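Dicer Related Helicase (Caenorhabditis elegans, PDB 6M6Q) is an RLR-family helicase of RNA interference that binds double- and single-stranded RNA and probably hydrolyses ATP, represented here by its all-helical N-terminal domain. Local coordinates at residues D159-A164 with G274-D279; N47-F52 with K63-A68; K146-Y151 with K223-L228; M197-H202 with Y291-A296. All blocks are in the same frame, centred on the assembly; numbering follows the deposited sequence.

Contact 1: D159-A164 with G274-D279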
loop_
_atom_site.group_PDB
_atom_site.type_symbol
_atom_site.label_atom_id
_atom_site.label_comp_id
_atom_site.label_asym_id
_atom_site.label_seq_id
_atom_site.Cartn_x
_atom_site.Cartn_y
_atom_site.Cartn_z
ATOM N N ASP B 159 -32.698 -6.429 4.732
ATOM C CA ASP B 159 -32.644 -4.946 4.832
ATOM C C ASP B 159 -31.892 -4.538 6.108
ATOM O O ASP B 159 -31.133 -3.549 6.057
ATOM C CB ASP B 159 -34.058 -4.357 4.826
ATOM C CG ASP B 159 -34.935 -4.897 3.705
ATOM O OD1 ASP B 159 -35.688 -5.875 3.952
ATOM O OD2 ASP B 159 -34.840 -4.364 2.597
ATOM N N GLY B 160 -32.121 -5.244 7.213
ATOM C CA GLY B 160 -31.636 -4.836 8.541
ATOM C C GLY B 160 -30.472 -5.683 8.997
ATOM O O GLY B 160 -30.324 -5.861 10.223
ATOM N N TRP B 161 -29.677 -6.202 8.056
ATOM C CA TRP B 161 -28.568 -7.156 8.336
ATOM C C TRP B 161 -27.506 -6.465 9.203
ATOM O O TRP B 161 -26.859 -5.563 8.711
ATOM C CB TRP B 161 -27.967 -7.684 7.037
ATOM C CG TRP B 161 -27.280 -9.001 7.201
ATOM C CD1 TRP B 161 -25.939 -9.240 7.281
ATOM C CD2 TRP B 161 -27.921 -10.275 7.348
ATOM N NE1 TRP B 161 -25.704 -10.578 7.441
ATOM C CE2 TRP B 161 -26.900 -11.237 7.492
ATOM C CE3 TRP B 161 -29.252 -10.695 7.370
ATOM C CZ2 TRP B 161 -27.175 -12.590 7.647
ATOM C CZ3 TRP B 161 -29.525 -12.033 7.517
ATOM C CH2 TRP B 161 -28.500 -12.967 7.656
ATOM N N LEU B 162 -27.334 -6.907 10.440
ATOM C CA LEU B 162 -26.491 -6.231 11.459
ATOM C C LEU B 162 -25.010 -6.543 11.189
ATOM O O LEU B 162 -24.144 -5.764 11.629
ATOM C CB LEU B 162 -26.941 -6.719 12.838
ATOM C CG LEU B 162 -26.055 -6.339 14.019
ATOM C CD1 LEU B 162 -26.070 -4.836 14.260
ATOM C CD2 LEU B 162 -26.504 -7.071 15.257
ATOM N N THR B 163 -24.736 -7.666 10.535
ATOM C CA THR B 163 -23.373 -8.100 10.165
ATOM C C THR B 163 -22.802 -7.112 9.154
ATOM O O THR B 163 -21.603 -6.858 9.199
ATOM C CB THR B 163 -23.391 -9.517 9.601
ATOM O OG1 THR B 163 -23.377 -10.415 10.706
ATOM C CG2 THR B 163 -22.226 -9.791 8.681
ATOM N N ALA B 164 -23.645 -6.607 8.255
ATOM C CA ALA B 164 -23.264 -5.653 7.190
ATOM C C ALA B 164 -22.823 -4.329 7.819
ATOM O O ALA B 164 -21.854 -3.758 7.326
ATOM C CB ALA B 164 -24.400 -5.454 6.218
ATOM N N GLY B 274 -22.110 -13.142 5.326
ATOM C CA GLY B 274 -23.109 -14.223 5.481
ATOM C C GLY B 274 -23.427 -14.506 6.940
ATOM O O GLY B 274 -24.502 -15.108 7.211
ATOM N N PHE B 275 -22.536 -14.107 7.849
ATOM C CA PHE B 275 -22.684 -14.298 9.320
ATOM C C PHE B 275 -24.026 -13.705 9.801
ATOM O O PHE B 275 -24.409 -12.617 9.360
ATOM C CB PHE B 275 -21.527 -13.644 10.081
ATOM C CG PHE B 275 -20.138 -14.153 9.775
ATOM C CD1 PHE B 275 -19.920 -15.257 8.951
ATOM C CD2 PHE B 275 -19.034 -13.504 10.311
ATOM C CE1 PHE B 275 -18.632 -15.691 8.681
ATOM C CE2 PHE B 275 -17.749 -13.954 10.059
ATOM C CZ PHE B 275 -17.549 -15.043 9.246
ATOM N N LYS B 276 -24.739 -14.435 10.656
ATOM C CA LYS B 276 -26.053 -14.021 11.222
ATOM C C LYS B 276 -25.793 -13.442 12.602
ATOM O O LYS B 276 -25.269 -14.197 13.447
ATOM C CB LYS B 276 -27.009 -15.217 11.324
ATOM C CG LYS B 276 -27.496 -15.794 9.995
ATOM C CD LYS B 276 -28.162 -17.160 10.111
ATOM C CE LYS B 276 -28.127 -17.963 8.822
ATOM N NZ LYS B 276 -26.762 -18.473 8.527
ATOM N N SER B 277 -26.093 -12.159 12.819
ATOM C CA SER B 277 -25.846 -11.489 14.121
ATOM C C SER B 277 -27.038 -10.616 14.541
ATOM O O SER B 277 -26.889 -9.885 15.552
ATOM C CB SER B 277 -24.530 -10.714 14.113
ATOM O OG SER B 277 -24.674 -9.418 13.536
ATOM N N ASN B 278 -28.218 -10.821 13.936
ATOM C CA ASN B 278 -29.439 -10.018 14.234
ATOM C C ASN B 278 -29.926 -10.337 15.662
ATOM O O ASN B 278 -30.151 -9.368 16.430
ATOM C CB ASN B 278 -30.525 -10.208 13.173
ATOM C CG ASN B 278 -30.240 -9.428 11.903
ATOM O OD1 ASN B 278 -29.111 -9.000 11.674
ATOM N ND2 ASN B 278 -31.257 -9.227 11.077
ATOM N N ASP B 279 -29.996 -11.626 16.028
ATOM C CA ASP B 279 -30.619 -12.112 17.293
ATOM C C ASP B 279 -29.693 -11.843 18.486
ATOM O O ASP B 279 -30.209 -11.802 19.618
ATOM C CB ASP B 279 -30.968 -13.601 17.212
ATOM C CG ASP B 279 -31.954 -13.929 16.106
ATOM O OD1 ASP B 279 -32.918 -13.160 15.933
ATOM O OD2 ASP B 279 -31.752 -14.956 15.431
#
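At the start of helix 162-171, Leu162 and Thr163 dock on Phe275 to Asn278 of the loop between helices 262-271 and 288-295. The amide of Leu162 gives its N-H to Asn278 OD1, N to OD1 3.0 Å, in a bond of 159° whose donor is tilted only slightly from the plane of that carbonyl. An N-H in a first helical turn has no backbone acceptor one turn earlier, and the asparagine amide serves in its place. One residue on, Thr163 OG1 lies beside its backbone N (chi1 -83°) and donates to Phe275 O at 2.8 Å, arriving from well above the carbonyl plane. The same OG1 accepts a weak bond from Ser277 OG. Trp161 adds apolar cover: CH2 lies 3.8 Å from Lys276 CG, while Gly274 O approaches the ring at its edge, 3.7 Å from CZ2. The indole NE1 makes a weak hydrogen bond to Ile273 O, the residue before Gly274. Phe275 turns the other way, its ring packing edge-to-face with Trp289. The arrangement is that of a helix N-terminus whose backbone N-H is met by a side chain of a distant loop.

Contact 2: N47-F52 with K63-A68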
loop_
_atom_site.group_PDB
_atom_site.type_symbol
_atom_site.label_atom_id
_atom_site.label_comp_id
_atom_site.label_asym_id
_atom_site.label_seq_id
_atom_site.Cartn_x
_atom_site.Cartn_y
_atom_site.Cartn_z
ATOM N N ASN B 47 -3.420 -17.428 -28.688
ATOM C CA ASN B 47 -2.442 -16.332 -28.953
ATOM C C ASN B 47 -3.121 -14.954 -28.890
ATOM O O ASN B 47 -2.465 -13.977 -29.278
ATOM C CB ASN B 47 -1.727 -16.519 -30.291
ATOM C CG ASN B 47 -0.914 -17.790 -30.329
ATOM O OD1 ASN B 47 -0.104 -18.035 -29.437
ATOM N ND2 ASN B 47 -1.118 -18.601 -31.354
ATOM N N ASP B 48 -4.333 -14.865 -28.331
ATOM C CA ASP B 48 -5.021 -13.579 -28.044
ATOM C C ASP B 48 -4.880 -13.267 -26.549
ATOM O O ASP B 48 -4.568 -14.188 -25.764
ATOM C CB ASP B 48 -6.475 -13.596 -28.532
ATOM C CG ASP B 48 -7.384 -14.630 -27.877
ATOM O OD1 ASP B 48 -7.139 -15.839 -28.060
ATOM O OD2 ASP B 48 -8.358 -14.215 -27.231
ATOM N N ILE B 49 -4.999 -11.998 -26.181
ATOM C CA ILE B 49 -4.876 -11.553 -24.763
ATOM C C ILE B 49 -6.271 -11.566 -24.121
ATOM O O ILE B 49 -6.370 -11.247 -22.934
ATOM C CB ILE B 49 -4.167 -10.183 -24.652
ATOM C CG1 ILE B 49 -4.928 -9.065 -25.366
ATOM C CG2 ILE B 49 -2.724 -10.284 -25.146
ATOM C CD1 ILE B 49 -4.475 -7.670 -24.977
ATOM N N GLY B 50 -7.291 -12.022 -24.853
ATOM C CA GLY B 50 -8.664 -12.212 -24.334
ATOM C C GLY B 50 -9.233 -10.933 -23.736
ATOM O O GLY B 50 -9.113 -9.880 -24.378
ATOM N N TYR B 51 -9.827 -11.026 -22.545
ATOM C CA TYR B 51 -10.604 -9.932 -21.897
ATOM C C TYR B 51 -9.648 -8.801 -21.466
ATOM O O TYR B 51 -10.124 -7.671 -21.254
ATOM C CB TYR B 51 -11.403 -10.433 -20.684
ATOM C CG TYR B 51 -12.526 -11.413 -20.959
ATOM C CD1 TYR B 51 -13.022 -11.623 -22.241
ATOM C CD2 TYR B 51 -13.109 -12.128 -19.917
ATOM C CE1 TYR B 51 -14.047 -12.527 -22.479
ATOM C CE2 TYR B 51 -14.126 -13.043 -20.143
ATOM C CZ TYR B 51 -14.595 -13.246 -21.427
ATOM O OH TYR B 51 -15.588 -14.149 -21.650
ATOM N N PHE B 52 -8.344 -9.083 -21.341
ATOM C CA PHE B 52 -7.327 -8.085 -20.927
ATOM C C PHE B 52 -7.432 -6.859 -21.854
ATOM O O PHE B 52 -7.209 -5.717 -21.393
ATOM C CB PHE B 52 -5.911 -8.690 -20.945
ATOM C CG PHE B 52 -5.546 -9.581 -19.774
ATOM C CD1 PHE B 52 -5.140 -9.043 -18.558
ATOM C CD2 PHE B 52 -5.539 -10.961 -19.910
ATOM C CE1 PHE B 52 -4.789 -9.872 -17.502
ATOM C CE2 PHE B 52 -5.183 -11.783 -18.852
ATOM C CZ PHE B 52 -4.820 -11.239 -17.652
ATOM N N LYS B 63 1.461 -0.687 -23.728
ATOM C CA LYS B 63 1.822 -1.150 -22.367
ATOM C C LYS B 63 0.889 -2.294 -21.927
ATOM O O LYS B 63 1.373 -3.206 -21.227
ATOM C CB LYS B 63 1.794 -0.000 -21.363
ATOM C CG LYS B 63 2.212 -0.387 -19.951
ATOM C CD LYS B 63 3.331 0.479 -19.385
ATOM C CE LYS B 63 4.128 -0.217 -18.300
ATOM N NZ LYS B 63 5.337 -0.892 -18.842
ATOM N N LEU B 64 -0.396 -2.246 -22.269
ATOM C CA LEU B 64 -1.353 -3.300 -21.846
ATOM C C LEU B 64 -0.853 -4.644 -22.367
ATOM O O LEU B 64 -0.593 -5.524 -21.547
ATOM C CB LEU B 64 -2.758 -2.991 -22.368
ATOM C CG LEU B 64 -3.882 -3.868 -21.801
ATOM C CD1 LEU B 64 -4.137 -5.096 -22.676
ATOM C CD2 LEU B 64 -3.585 -4.301 -20.374
ATOM N N GLU B 65 -0.650 -4.743 -23.681
ATOM C CA GLU B 65 -0.172 -5.967 -24.396
ATOM C C GLU B 65 1.075 -6.530 -23.691
ATOM O O GLU B 65 1.084 -7.737 -23.423
ATOM C CB GLU B 65 0.124 -5.641 -25.865
ATOM C CG GLU B 65 0.611 -6.828 -26.690
ATOM C CD GLU B 65 -0.483 -7.632 -27.356
ATOM O OE1 GLU B 65 -0.186 -8.304 -28.369
ATOM O OE2 GLU B 65 -1.622 -7.593 -26.867
ATOM N N GLU B 66 2.052 -5.676 -23.342
ATOM C CA GLU B 66 3.287 -6.096 -22.614
ATOM C C GLU B 66 2.883 -6.811 -21.312
ATOM O O GLU B 66 3.412 -7.907 -21.047
ATOM C CB GLU B 66 4.206 -4.903 -22.306
ATOM C CG GLU B 66 5.061 -4.443 -23.474
ATOM C CD GLU B 66 5.901 -3.211 -23.154
ATOM O OE1 GLU B 66 6.390 -2.538 -24.109
ATOM O OE2 GLU B 66 6.058 -2.913 -21.942
ATOM N N ILE B 67 2.017 -6.187 -20.514
ATOM C CA ILE B 67 1.627 -6.690 -19.170
ATOM C C ILE B 67 0.951 -8.050 -19.339
ATOM O O ILE B 67 1.430 -9.029 -18.717
ATOM C CB ILE B 67 0.737 -5.673 -18.453
ATOM C CG1 ILE B 67 1.560 -4.479 -17.956
ATOM C CG2 ILE B 67 -0.028 -6.335 -17.329
ATOM C CD1 ILE B 67 0.792 -3.187 -17.886
ATOM N N ALA B 68 -0.085 -8.120 -20.180
ATOM C CA ALA B 68 -0.848 -9.354 -20.459
ATOM C C ALA B 68 0.136 -10.478 -20.778
ATOM O O ALA B 68 0.102 -11.487 -20.087
ATOM C CB ALA B 68 -1.840 -9.144 -21.580
#
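The ring of Phe52 takes the methyl of Ala68 obliquely, Ala68 CB 4.1 Å from Phe52 CG, has Ile49 O in its plane at the edge, and meets the ring of Phe123, from helix 94-127, with the planes at about 60°. Phe52 also touches Leu37, Cys40 and Val41, so the contact belongs to two successive helices and the link between them: the link after helix 33-42 folds back onto helix 63-72, the next helix in sequence. A compact helical unit of this kind is consistent with the CARD character of this N-terminal domain. Ile49 is the second apolar side chain that the link turns onto helix 63-72. Its two branches do different work. CG2 rests on Ala68, 3.8 Å from CB, whereas the longer branch, its CG1 lodged between the backbone N and the carbonyl carbon (chi1 61°), runs out to Leu64. On the outer side Glu65 bends at chi2 (90°), which folds its carboxylate over the isoleucine and sets OE2 3.4 Å from Ile49 CG2. The other oxygen, OE1, forms a salt bridge with Arg69, whose NH2 also makes a weak hydrogen bond to Asn47 O, so charged groups edge an otherwise apolar patch. No hydrogen bond joins the two segments. Leu64 CD1 is the shared methyl at the inner end, 3.5 Å from Ile49 CD1 and 3.4 Å from the carbonyl oxygen of Phe52.

Contact 3: K146-Y151 with K223-L228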
loop_
_atom_site.group_PDB
_atom_site.type_symbol
_atom_site.label_atom_id
_atom_site.label_comp_id
_atom_site.label_asym_id
_atom_site.label_seq_id
_atom_site.Cartn_x
_atom_site.Cartn_y
_atom_site.Cartn_z
ATOM N N LYS B 146 -23.490 -14.688 -13.209
ATOM C CA LYS B 146 -24.513 -13.764 -12.661
ATOM C C LYS B 146 -24.530 -13.879 -11.130
ATOM O O LYS B 146 -24.680 -12.838 -10.468
ATOM C CB LYS B 146 -25.889 -14.099 -13.246
ATOM C CG LYS B 146 -25.956 -14.166 -14.767
ATOM C CD LYS B 146 -26.372 -12.868 -15.393
ATOM C CE LYS B 146 -26.181 -12.851 -16.894
ATOM N NZ LYS B 146 -27.214 -13.658 -17.582
ATOM N N GLU B 147 -24.397 -15.103 -10.593
ATOM C CA GLU B 147 -24.473 -15.386 -9.130
ATOM C C GLU B 147 -23.310 -14.687 -8.426
ATOM O O GLU B 147 -23.539 -14.076 -7.385
ATOM C CB GLU B 147 -24.423 -16.892 -8.851
ATOM C CG GLU B 147 -24.881 -17.277 -7.448
ATOM C CD GLU B 147 -23.867 -17.089 -6.330
ATOM O OE1 GLU B 147 -24.288 -17.039 -5.165
ATOM O OE2 GLU B 147 -22.669 -17.035 -6.614
ATOM N N LEU B 148 -22.103 -14.801 -8.982
ATOM C CA LEU B 148 -20.874 -14.192 -8.431
ATOM C C LEU B 148 -21.006 -12.669 -8.511
ATOM O O LEU B 148 -20.744 -12.012 -7.485
ATOM C CB LEU B 148 -19.657 -14.723 -9.202
ATOM C CG LEU B 148 -18.272 -14.411 -8.621
ATOM C CD1 LEU B 148 -18.147 -14.838 -7.159
ATOM C CD2 LEU B 148 -17.192 -15.082 -9.457
ATOM N N TYR B 149 -21.516 -12.141 -9.632
ATOM C CA TYR B 149 -21.864 -10.698 -9.784
ATOM C C TYR B 149 -22.744 -10.292 -8.616
ATOM O O TYR B 149 -22.366 -9.380 -7.879
ATOM C CB TYR B 149 -22.545 -10.412 -11.125
ATOM C CG TYR B 149 -23.183 -9.048 -11.249
ATOM C CD1 TYR B 149 -24.556 -8.892 -11.108
ATOM C CD2 TYR B 149 -22.438 -7.923 -11.570
ATOM C CE1 TYR B 149 -25.168 -7.654 -11.237
ATOM C CE2 TYR B 149 -23.034 -6.674 -11.707
ATOM C CZ TYR B 149 -24.408 -6.546 -11.554
ATOM O OH TYR B 149 -25.011 -5.334 -11.700
ATOM N N GLY B 150 -23.825 -11.039 -8.399
ATOM C CA GLY B 150 -24.783 -10.795 -7.311
ATOM C C GLY B 150 -24.108 -10.789 -5.954
ATOM O O GLY B 150 -24.360 -9.854 -5.161
ATOM N N TYR B 151 -23.267 -11.789 -5.710
ATOM C CA TYR B 151 -22.588 -12.037 -4.418
ATOM C C TYR B 151 -21.673 -10.843 -4.089
ATOM O O TYR B 151 -21.586 -10.449 -2.883
ATOM C CB TYR B 151 -21.840 -13.372 -4.481
ATOM C CG TYR B 151 -21.354 -13.876 -3.147
ATOM C CD1 TYR B 151 -22.165 -14.639 -2.324
ATOM C CD2 TYR B 151 -20.078 -13.576 -2.698
ATOM C CE1 TYR B 151 -21.728 -15.078 -1.079
ATOM C CE2 TYR B 151 -19.620 -14.018 -1.464
ATOM C CZ TYR B 151 -20.446 -14.778 -0.652
ATOM O OH TYR B 151 -20.012 -15.197 0.574
ATOM N N LYS B 223 -17.976 -23.577 -2.296
ATOM C CA LYS B 223 -18.625 -22.689 -3.306
ATOM C C LYS B 223 -17.793 -22.697 -4.590
ATOM O O LYS B 223 -16.637 -22.265 -4.543
ATOM C CB LYS B 223 -18.825 -21.268 -2.787
ATOM C CG LYS B 223 -19.770 -20.422 -3.618
ATOM C CD LYS B 223 -21.224 -20.553 -3.172
ATOM C CE LYS B 223 -22.208 -20.015 -4.191
ATOM N NZ LYS B 223 -22.610 -18.624 -3.875
ATOM N N GLY B 224 -18.379 -23.197 -5.682
ATOM C CA GLY B 224 -17.702 -23.486 -6.959
ATOM C C GLY B 224 -17.140 -22.239 -7.629
ATOM O O GLY B 224 -16.113 -22.364 -8.287
ATOM N N ASN B 225 -17.812 -21.084 -7.523
ATOM C CA ASN B 225 -17.369 -19.841 -8.220
ATOM C C ASN B 225 -16.439 -19.024 -7.300
ATOM O O ASN B 225 -16.034 -17.940 -7.706
ATOM C CB ASN B 225 -18.543 -19.036 -8.792
ATOM C CG ASN B 225 -19.671 -18.753 -7.817
ATOM O OD1 ASN B 225 -19.483 -18.772 -6.598
ATOM N ND2 ASN B 225 -20.845 -18.449 -8.352
ATOM N N HIS B 226 -16.081 -19.548 -6.127
ATOM C CA HIS B 226 -15.027 -18.980 -5.239
ATOM C C HIS B 226 -13.731 -19.780 -5.408
ATOM O O HIS B 226 -12.880 -19.747 -4.481
ATOM C CB HIS B 226 -15.500 -18.978 -3.791
ATOM C CG HIS B 226 -16.644 -18.065 -3.541
ATOM N ND1 HIS B 226 -17.138 -17.863 -2.275
ATOM C CD2 HIS B 226 -17.335 -17.238 -4.359
ATOM C CE1 HIS B 226 -18.124 -16.998 -2.321
ATOM N NE2 HIS B 226 -18.264 -16.593 -3.590
ATOM N N GLN B 227 -13.637 -20.536 -6.502
ATOM C CA GLN B 227 -12.498 -21.424 -6.840
ATOM C C GLN B 227 -11.913 -20.935 -8.149
ATOM O O GLN B 227 -12.700 -20.495 -9.014
ATOM C CB GLN B 227 -12.940 -22.875 -7.036
ATOM C CG GLN B 227 -13.903 -23.388 -5.990
ATOM C CD GLN B 227 -13.213 -23.564 -4.673
ATOM O OE1 GLN B 227 -12.087 -24.066 -4.611
ATOM N NE2 GLN B 227 -13.865 -23.106 -3.613
ATOM N N LEU B 228 -10.590 -20.969 -8.281
ATOM C CA LEU B 228 -9.896 -20.497 -9.498
ATOM C C LEU B 228 -9.913 -21.634 -10.507
ATOM O O LEU B 228 -9.906 -22.798 -10.080
ATOM C CB LEU B 228 -8.472 -20.048 -9.152
ATOM C CG LEU B 228 -8.352 -19.010 -8.025
ATOM C CD1 LEU B 228 -6.887 -18.751 -7.686
ATOM C CD2 LEU B 228 -9.059 -17.697 -8.391
#
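Tyr151 and His226 form the tightly packed half of this contact, a T-shaped pair in which the imidazole points its edge at the phenol face, centroids 4.7 Å apart and planes at 63°. His226 CE1 lies over the phenol face, toward its rim, 3.4 Å from Tyr151 CE2. Next to them Leu148 sets CD1 3.8 Å from His226 CD2, and CG of Lys223 lies over one imidazole face. Beside CE1, His226 ND1 bonds to Glu219 O, which should limit rotation of the ring. The more open half is polar. Glu147, bent at chi2 (-80°), divides its carboxylate between two partners: OE1 takes a salt bridge from Lys223 NZ at 2.6 Å, met from above the carboxylate plane, and OE2 accepts from Asn225 ND2 at 2.9 Å on its anti side, tilted well out of that plane. Asn225 ND2 also donates to Asp145 OD2, so one amide nitrogen serves two acids and ties the loop to the beginning of helix 146-152. The loop after helix 210-221 lies against this short helix, with Thr267 and Leu270 of helix 262-271 backing the aromatic pair, and Met141 of helix 131-144 and Lys35 of helix 33-42 flanking Leu148.

Contact 4: M197-H202 with Y291-A296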
loop_
_atom_site.group_PDB
_atom_site.type_symbol
_atom_site.label_atom_id
_atom_site.label_comp_id
_atom_site.label_asym_id
_atom_site.label_seq_id
_atom_site.Cartn_x
_atom_site.Cartn_y
_atom_site.Cartn_z
ATOM N N MET B 197 -4.837 -18.995 6.770
ATOM C CA MET B 197 -4.781 -20.394 7.274
ATOM C C MET B 197 -4.772 -20.399 8.809
ATOM O O MET B 197 -5.497 -21.210 9.404
ATOM C CB MET B 197 -3.561 -21.144 6.761
ATOM C CG MET B 197 -3.869 -22.578 6.495
ATOM S SD MET B 197 -2.420 -23.528 6.208
ATOM C CE MET B 197 -3.135 -24.918 5.331
ATOM N N ILE B 198 -3.985 -19.522 9.414
ATOM C CA ILE B 198 -3.823 -19.412 10.893
ATOM C C ILE B 198 -5.121 -18.839 11.506
ATOM O O ILE B 198 -5.503 -19.274 12.603
ATOM C CB ILE B 198 -2.581 -18.563 11.233
ATOM C CG1 ILE B 198 -1.333 -19.037 10.476
ATOM C CG2 ILE B 198 -2.341 -18.536 12.735
ATOM C CD1 ILE B 198 -0.270 -17.968 10.311
ATOM N N ILE B 199 -5.811 -17.947 10.789
ATOM C CA ILE B 199 -7.113 -17.361 11.228
ATOM C C ILE B 199 -8.172 -18.484 11.225
ATOM O O ILE B 199 -8.940 -18.570 12.198
ATOM C CB ILE B 199 -7.513 -16.157 10.344
ATOM C CG1 ILE B 199 -6.390 -15.118 10.268
ATOM C CG2 ILE B 199 -8.812 -15.537 10.834
ATOM C CD1 ILE B 199 -6.488 -14.167 9.094
ATOM N N MET B 200 -8.187 -19.336 10.193
ATOM C CA MET B 200 -9.189 -20.431 10.039
ATOM C C MET B 200 -9.000 -21.444 11.186
ATOM O O MET B 200 -10.025 -21.861 11.774
ATOM C CB MET B 200 -9.047 -21.120 8.672
ATOM C CG MET B 200 -10.057 -22.246 8.401
ATOM S SD MET B 200 -11.591 -21.682 7.620
ATOM C CE MET B 200 -12.481 -21.100 9.059
ATOM N N LYS B 201 -7.747 -21.751 11.546
ATOM C CA LYS B 201 -7.388 -22.732 12.613
ATOM C C LYS B 201 -7.908 -22.237 13.973
ATOM O O LYS B 201 -8.510 -23.057 14.703
ATOM C CB LYS B 201 -5.871 -22.956 12.644
ATOM C CG LYS B 201 -5.346 -23.794 13.809
ATOM C CD LYS B 201 -3.863 -24.200 13.685
ATOM C CE LYS B 201 -2.887 -23.029 13.680
ATOM N NZ LYS B 201 -2.893 -22.267 14.960
ATOM N N HIS B 202 -7.690 -20.958 14.303
ATOM C CA HIS B 202 -8.028 -20.369 15.627
ATOM C C HIS B 202 -9.540 -20.175 15.750
ATOM O O HIS B 202 -10.059 -20.343 16.880
ATOM C CB HIS B 202 -7.271 -19.062 15.872
ATOM C CG HIS B 202 -5.843 -19.266 16.258
ATOM N ND1 HIS B 202 -4.798 -18.758 15.509
ATOM C CD2 HIS B 202 -5.277 -19.936 17.287
ATOM C CE1 HIS B 202 -3.652 -19.086 16.075
ATOM N NE2 HIS B 202 -3.918 -19.797 17.168
ATOM N N TYR B 291 -14.525 -9.715 17.190
ATOM C CA TYR B 291 -13.563 -9.886 18.308
ATOM C C TYR B 291 -12.966 -11.298 18.229
ATOM O O TYR B 291 -11.810 -11.465 18.617
ATOM C CB TYR B 291 -14.224 -9.547 19.654
ATOM C CG TYR B 291 -14.650 -8.104 19.779
ATOM C CD1 TYR B 291 -13.759 -7.075 19.514
ATOM C CD2 TYR B 291 -15.951 -7.755 20.120
ATOM C CE1 TYR B 291 -14.145 -5.743 19.578
ATOM C CE2 TYR B 291 -16.354 -6.427 20.185
ATOM C CZ TYR B 291 -15.447 -5.417 19.910
ATOM O OH TYR B 291 -15.817 -4.103 19.982
ATOM N N GLY B 292 -13.713 -12.262 17.685
ATOM C CA GLY B 292 -13.231 -13.633 17.403
ATOM C C GLY B 292 -12.117 -13.649 16.362
ATOM O O GLY B 292 -11.181 -14.457 16.503
ATOM N N PHE B 293 -12.233 -12.799 15.343
ATOM C CA PHE B 293 -11.228 -12.596 14.263
ATOM C C PHE B 293 -9.948 -11.997 14.868
ATOM O O PHE B 293 -8.837 -12.463 14.514
ATOM C CB PHE B 293 -11.789 -11.693 13.154
ATOM C CG PHE B 293 -12.147 -12.395 11.863
ATOM C CD1 PHE B 293 -13.378 -13.020 11.702
ATOM C CD2 PHE B 293 -11.272 -12.389 10.784
ATOM C CE1 PHE B 293 -13.699 -13.665 10.516
ATOM C CE2 PHE B 293 -11.601 -13.032 9.597
ATOM C CZ PHE B 293 -12.815 -13.666 9.467
ATOM N N ILE B 294 -10.101 -11.005 15.759
ATOM C CA ILE B 294 -8.980 -10.296 16.452
ATOM C C ILE B 294 -8.191 -11.318 17.279
ATOM O O ILE B 294 -6.935 -11.274 17.242
ATOM C CB ILE B 294 -9.508 -9.139 17.325
ATOM C CG1 ILE B 294 -10.146 -8.038 16.481
ATOM C CG2 ILE B 294 -8.411 -8.581 18.230
ATOM C CD1 ILE B 294 -10.771 -6.939 17.300
ATOM N N ASP B 295 -8.896 -12.226 17.965
ATOM C CA ASP B 295 -8.286 -13.272 18.825
ATOM C C ASP B 295 -7.650 -14.349 17.934
ATOM O O ASP B 295 -6.795 -15.081 18.440
ATOM C CB ASP B 295 -9.303 -13.837 19.828
ATOM C CG ASP B 295 -9.623 -12.882 20.975
ATOM O OD1 ASP B 295 -8.669 -12.249 21.495
ATOM O OD2 ASP B 295 -10.827 -12.761 21.334
ATOM N N ALA B 296 -8.058 -14.436 16.661
ATOM C CA ALA B 296 -7.539 -15.398 15.659
ATOM C C ALA B 296 -6.358 -14.784 14.882
ATOM O O ALA B 296 -5.724 -15.514 14.075
ATOM C CB ALA B 296 -8.660 -15.810 14.730
#
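With chi1 -53° putting CG1 beside the backbone N, Ile199 turns CG2 anti to that N, and Phe293, with chi1 -107°, swings its ring back from a CB that points the other way; the methyl and the ring thereby meet. The two side chains cross at about a right angle, Ile199 CG2 lying 3.9 Å from Phe293 CE2. The same methyl touches Ala296, again 3.9 Å from CB, so one isoleucine branch fills the angle between the ring and the alanine. A small residue lets two backbones draw close, here at the end region of helix 288-295: the CA atoms of Ile199 and Ala296 are 4.9 Å apart, and Ala296 O comes within 3.7 Å of Ile199 CA. One turn along helix 196-204, His202 lays its CB against the alanine methyl, CB to CB 3.7 Å. Its ring is turned to its own helix, where ND1 makes a weak, bent hydrogen bond to Ile198 O, and Lys201 NZ stands over one imidazole face toward the rim. Nothing polar bonds the two segments together, so the contact rests on packing. Around it the domain is all helix and connecting loop: Phe269 of helix 262-271 meets the Phe293 ring, Asn303 of helix 301-310 touches Ile198 and Ile199, helix 210-221 takes Met200, and helix 314-333 packs on Ile294 and Asp295.

The four contacts show chemistry following burial. Contacts 2 and 4 are largely buried and apolar, with no hydrogen bond between their segments; contacts 1 and 3, partly buried, bind a loop to a short stretch of helix through hydroxyl and amide in contact 1, and a salt bridge and an amide-carboxylate bond beside a T-shaped ring pair in contact 3. Contacts 1 and 4 share the region around helix 288-295 and touch directly, Phe275 CE2 lying 4.1 Å from Phe293 CE1. Contact 3 approaches contact 1 to about 6 Å between nearest atoms, their segments alternating along the chain. Contact 2 closes earlier, its centre about 41 Å from that of contact 1, across the chain's centre.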